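Local coordinates for paraflagellar rod component (Trypanosoma brucei, PDB 2Q0X), which is of unknown function but adopts an alpha/beta-hydrolase fold and is probably a component of the paraflagellar rod, at residues A91-V94 against D95-I98; A158-K161 against E162-K166. All blocks are in the same frame, centred on the assembly; numbering follows the deposited sequence.

Contact 1: residues A91-V94 against D95-I98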
loop_
_atom_site.group_PDB
_atom_site.type_symbol
_atom_site.label_atom_id
_atom_site.label_comp_id
_atom_site.label_asym_id
_atom_site.label_seq_id
_atom_site.Cartn_x
_atom_site.Cartn_y
_atom_site.Cartn_z
ATOM N N ALA A 91 5.310 -9.609 11.140
ATOM C CA ALA A 91 4.618 -10.121 12.332
ATOM C C ALA A 91 4.778 -9.200 13.527
ATOM O O ALA A 91 3.801 -8.862 14.190
ATOM C CB ALA A 91 5.154 -11.513 12.702
ATOM N N GLU A 92 6.019 -8.805 13.770
ATOM C CA GLU A 92 6.352 -7.864 14.820
ATOM C C GLU A 92 5.615 -6.532 14.680
ATOM O O GLU A 92 5.073 -6.027 15.652
ATOM C CB GLU A 92 7.864 -7.635 14.864
ATOM C CG GLU A 92 8.288 -6.727 15.993
ATOM C CD GLU A 92 9.772 -6.749 16.240
ATOM O OE1 GLU A 92 10.550 -6.822 15.249
ATOM O OE2 GLU A 92 10.162 -6.662 17.431
ATOM N N ASP A 93 5.606 -5.966 13.472
ATOM C CA ASP A 93 4.815 -4.763 13.181
ATOM C C ASP A 93 3.330 -4.957 13.468
ATOM O O ASP A 93 2.694 -4.087 14.048
ATOM C CB ASP A 93 4.977 -4.346 11.711
ATOM C CG ASP A 93 6.384 -3.945 11.373
ATOM O OD1 ASP A 93 7.134 -3.582 12.284
ATOM O OD2 ASP A 93 6.741 -4.019 10.193
ATOM N N VAL A 94 2.781 -6.096 13.069
ATOM C CA VAL A 94 1.393 -6.441 13.405
ATOM C C VAL A 94 1.156 -6.561 14.920
ATOM O O VAL A 94 0.116 -6.104 15.424
ATOM C CB VAL A 94 0.907 -7.692 12.640
ATOM C CG1 VAL A 94 -0.540 -8.038 13.032
ATOM C CG2 VAL A 94 0.991 -7.436 11.079
ATOM N N ASP A 95 2.130 -7.131 15.644
ATOM C CA ASP A 95 2.030 -7.252 17.104
ATOM C C ASP A 95 2.015 -5.903 17.814
ATOM O O ASP A 95 1.287 -5.710 18.783
ATOM C CB ASP A 95 3.156 -8.115 17.659
ATOM C CG ASP A 95 2.761 -8.815 18.950
ATOM O OD1 ASP A 95 1.589 -9.268 19.048
ATOM O OD2 ASP A 95 3.616 -8.883 19.862
ATOM N N ASP A 96 2.821 -4.976 17.308
ATOM C CA ASP A 96 2.797 -3.578 17.739
ATOM C C ASP A 96 1.414 -2.936 17.530
ATOM O O ASP A 96 0.951 -2.154 18.354
ATOM C CB ASP A 96 3.868 -2.755 16.989
ATOM C CG ASP A 96 5.309 -3.246 17.257
ATOM O OD1 ASP A 96 5.528 -3.950 18.279
ATOM O OD2 ASP A 96 6.228 -2.919 16.447
ATOM N N LEU A 97 0.752 -3.246 16.423
ATOM C CA LEU A 97 -0.606 -2.737 16.201
ATOM C C LEU A 97 -1.587 -3.356 17.209
ATOM O O LEU A 97 -2.408 -2.651 17.793
ATOM C CB LEU A 97 -1.065 -2.997 14.758
ATOM C CG LEU A 97 -2.513 -2.615 14.451
ATOM C CD1 LEU A 97 -2.793 -1.145 14.885
ATOM C CD2 LEU A 97 -2.906 -2.911 12.976
ATOM N N ILE A 98 -1.486 -4.664 17.421
ATOM C CA ILE A 98 -2.306 -5.328 18.432
ATOM C C ILE A 98 -2.174 -4.630 19.794
ATOM O O ILE A 98 -3.177 -4.316 20.432
ATOM C CB ILE A 98 -1.996 -6.830 18.543
ATOM C CG1 ILE A 98 -2.387 -7.545 17.241
ATOM C CG2 ILE A 98 -2.741 -7.466 19.740
ATOM C CD1 ILE A 98 -1.931 -9.036 17.181
#

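Contact 2: residues A158-K161 against E162-K166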
loop_
_atom_site.group_PDB
_atom_site.type_symbol
_atom_site.label_atom_id
_atom_site.label_comp_id
_atom_site.label_asym_id
_atom_site.label_seq_id
_atom_site.Cartn_x
_atom_site.Cartn_y
_atom_site.Cartn_z
ATOM N N ALA A 158 12.634 -27.791 -2.653
ATOM C CA ALA A 158 14.090 -27.639 -2.607
ATOM C C ALA A 158 14.590 -26.642 -3.654
ATOM O O ALA A 158 15.531 -25.887 -3.399
ATOM C CB ALA A 158 14.769 -28.996 -2.806
ATOM N N ALA A 159 13.962 -26.656 -4.830
ATOM C CA ALA A 159 14.336 -25.772 -5.931
ATOM C C ALA A 159 13.978 -24.313 -5.628
ATOM O O ALA A 159 14.771 -23.407 -5.904
ATOM C CB ALA A 159 13.677 -26.232 -7.230
ATOM N N ARG A 160 12.787 -24.101 -5.061
ATOM C CA ARG A 160 12.356 -22.778 -4.591
ATOM C C ARG A 160 13.223 -22.287 -3.432
ATOM O O ARG A 160 13.552 -21.104 -3.362
ATOM C CB ARG A 160 10.891 -22.818 -4.138
ATOM C CG ARG A 160 10.335 -21.477 -3.690
ATOM C CD ARG A 160 9.117 -21.601 -2.799
ATOM N NE ARG A 160 8.171 -22.622 -3.250
ATOM C CZ ARG A 160 7.853 -23.727 -2.582
ATOM N NH1 ARG A 160 8.404 -24.011 -1.407
ATOM N NH2 ARG A 160 6.965 -24.573 -3.084
ATOM N N LYS A 161 13.554 -23.190 -2.508
ATOM C CA LYS A 161 14.383 -22.848 -1.340
ATOM C C LYS A 161 15.745 -22.331 -1.796
ATOM O O LYS A 161 16.241 -21.324 -1.288
ATOM C CB LYS A 161 14.573 -24.073 -0.429
ATOM C CG LYS A 161 15.470 -23.840 0.798
ATOM C CD LYS A 161 15.331 -24.979 1.826
ATOM C CE LYS A 161 16.212 -24.768 3.078
ATOM N NZ LYS A 161 17.675 -25.024 2.865
ATOM N N GLU A 162 16.327 -23.037 -2.760
ATOM C CA GLU A 162 17.629 -22.695 -3.326
ATOM C C GLU A 162 17.559 -21.380 -4.087
ATOM O O GLU A 162 18.400 -20.504 -3.891
ATOM C CB GLU A 162 18.099 -23.819 -4.256
ATOM C CG GLU A 162 19.498 -23.659 -4.816
ATOM C CD GLU A 162 19.891 -24.831 -5.694
ATOM O OE1 GLU A 162 19.111 -25.813 -5.752
ATOM O OE2 GLU A 162 20.974 -24.782 -6.322
ATOM N N HIS A 163 16.541 -21.251 -4.937
ATOM C CA HIS A 163 16.333 -20.052 -5.762
ATOM C C HIS A 163 16.251 -18.785 -4.911
ATOM O O HIS A 163 16.768 -17.739 -5.309
ATOM C CB HIS A 163 15.062 -20.208 -6.611
ATOM C CG HIS A 163 14.841 -19.096 -7.593
ATOM N ND1 HIS A 163 15.497 -19.031 -8.803
ATOM C CD2 HIS A 163 14.030 -18.011 -7.548
ATOM C CE1 HIS A 163 15.105 -17.955 -9.460
ATOM N NE2 HIS A 163 14.214 -17.318 -8.721
ATOM N N VAL A 164 15.600 -18.893 -3.750
ATOM C CA VAL A 164 15.466 -17.784 -2.804
ATOM C C VAL A 164 16.808 -17.414 -2.159
ATOM O O VAL A 164 17.119 -16.236 -2.002
ATOM C CB VAL A 164 14.413 -18.111 -1.697
ATOM C CG1 VAL A 164 14.465 -17.098 -0.563
ATOM C CG2 VAL A 164 13.016 -18.166 -2.290
ATOM N N GLU A 165 17.582 -18.427 -1.772
ATOM C CA GLU A 165 18.944 -18.233 -1.239
ATOM C C GLU A 165 19.836 -17.453 -2.200
ATOM O O GLU A 165 20.615 -16.593 -1.773
ATOM C CB GLU A 165 19.606 -19.582 -0.950
ATOM C CG GLU A 165 19.050 -20.298 0.254
ATOM C CD GLU A 165 19.559 -21.730 0.379
ATOM O OE1 GLU A 165 20.621 -22.065 -0.204
ATOM O OE2 GLU A 165 18.887 -22.519 1.077
ATOM N N LYS A 166 19.721 -17.781 -3.488
ATOM C CA LYS A 166 20.509 -17.150 -4.541
ATOM C C LYS A 166 20.138 -15.680 -4.703
ATOM O O LYS A 166 21.025 -14.831 -4.808
ATOM C CB LYS A 166 20.310 -17.886 -5.870
#

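Contact 1: residues A91-V94 against D95-I98
Asp95, in the middle of helix 87-104, gives its backbone N-H to the carbonyl oxygen of Ala91, with 2.8 Å between Asp95 N and Ala91 O. Its CB rests near the carbonyl oxygens of Ala91 and Glu92, while its carboxylate leads off to a different part of the chain: OD1 is hydrogen-bonded to the hydroxyl of Ser129 and OD2 to the backbone N of Ala130, so both oxygens of this buried acid have partners. Asp96 follows, its N bonded to Glu92 O at 3.0 Å. With CG anti to its own carbonyl carbon (chi1 -62°), the carboxylate folds back over the preceding turn, and its CG lies 3.2 Å from Glu92 O. Asp96 OD2 is then 4.3 Å from Asp93 OD1, two like charges that probably repel mildly, while the other oxygen of Asp93, OD2, takes a hydrogen bond from NE2 of Gln85. These i to i+4 backbone bonds are the regular alpha-helical pattern, here in a helix that packs beside the central mixed sheet of an alpha/beta-hydrolase fold. At Leu97 the bond to Asp93 O is longer, 3.2 Å from Leu97 N, and Asp93 O also accepts a hydrogen bond from the hydroxyl of Tyr20. The Leu97 side chain meets Phe18 and Tyr20 on strand 13-21. Ile98 N bonds to Val94 O at 2.9 Å, and Ile98 CG1 passes 3.4 Å from that same oxygen. Farther out, the methyls Val94 CG1 and Ile98 CD1 approach to 4.5 Å, one turn apart, and both side chains touch Leu125 of helix 119-128.

Contact 2: residues A158-K161 against E162-K166
Lys161 reaches along the helix surface to Glu165, one turn on, in an i to i+4 salt bridge. Its CB sits 3.1 Å from Glu162 N, the next peptide nitrogen in the chain. CG, turned opposite the backbone N (chi1 178°), comes within 3.7 Å of Glu165 OE2. The chain then runs out extended through CD, and CE is 4.0 Å from the same oxygen. A bend at the last torsion (chi4 -75°) finally brings NZ to 3.3 Å from Glu165 OE2, where the hydrogen bond within the ion pair is weak. The glutamate comes to meet it: Glu165 CG packs 3.4 Å from Lys161 O, the oxygen that also accepts the backbone N-H of Glu165, and both residues are exposed. Arg160 and Val164 are buried instead, with Val164 CG2 3.2 Å from Arg160 O. His163 NE2 is hydrogen-bonded to Ala178 O, and its ring meets that of His182, the planes inclined by about 35°. Helix 154-170 belongs to the mainly helical insertion between strands 135-143 and 227-232, where alpha/beta hydrolases commonly carry a cap; Arg160 and Val164 pack there on Met179 and on Leu192 of helix 189-193.

In the fold
Contact 1 and contact 2 are successive examples of helical i to i+4 pairing, on helices 87-104 and 154-170 respectively. Their centres stand 28 Å apart and their nearest atoms about 17 Å, so they do not touch. The difference in setting is clear: contact 1 is mostly buried, its centre 14 Å from that of the chain, and its helix packs against strands 13-21 and 40-44 of the main sheet. Contact 2 lies 23 Å out and is only partly buried, among helix 189-193 and neighbouring loops. Charge is used differently too, with acids held by more distant residues in one and an exposed ion pair in the other.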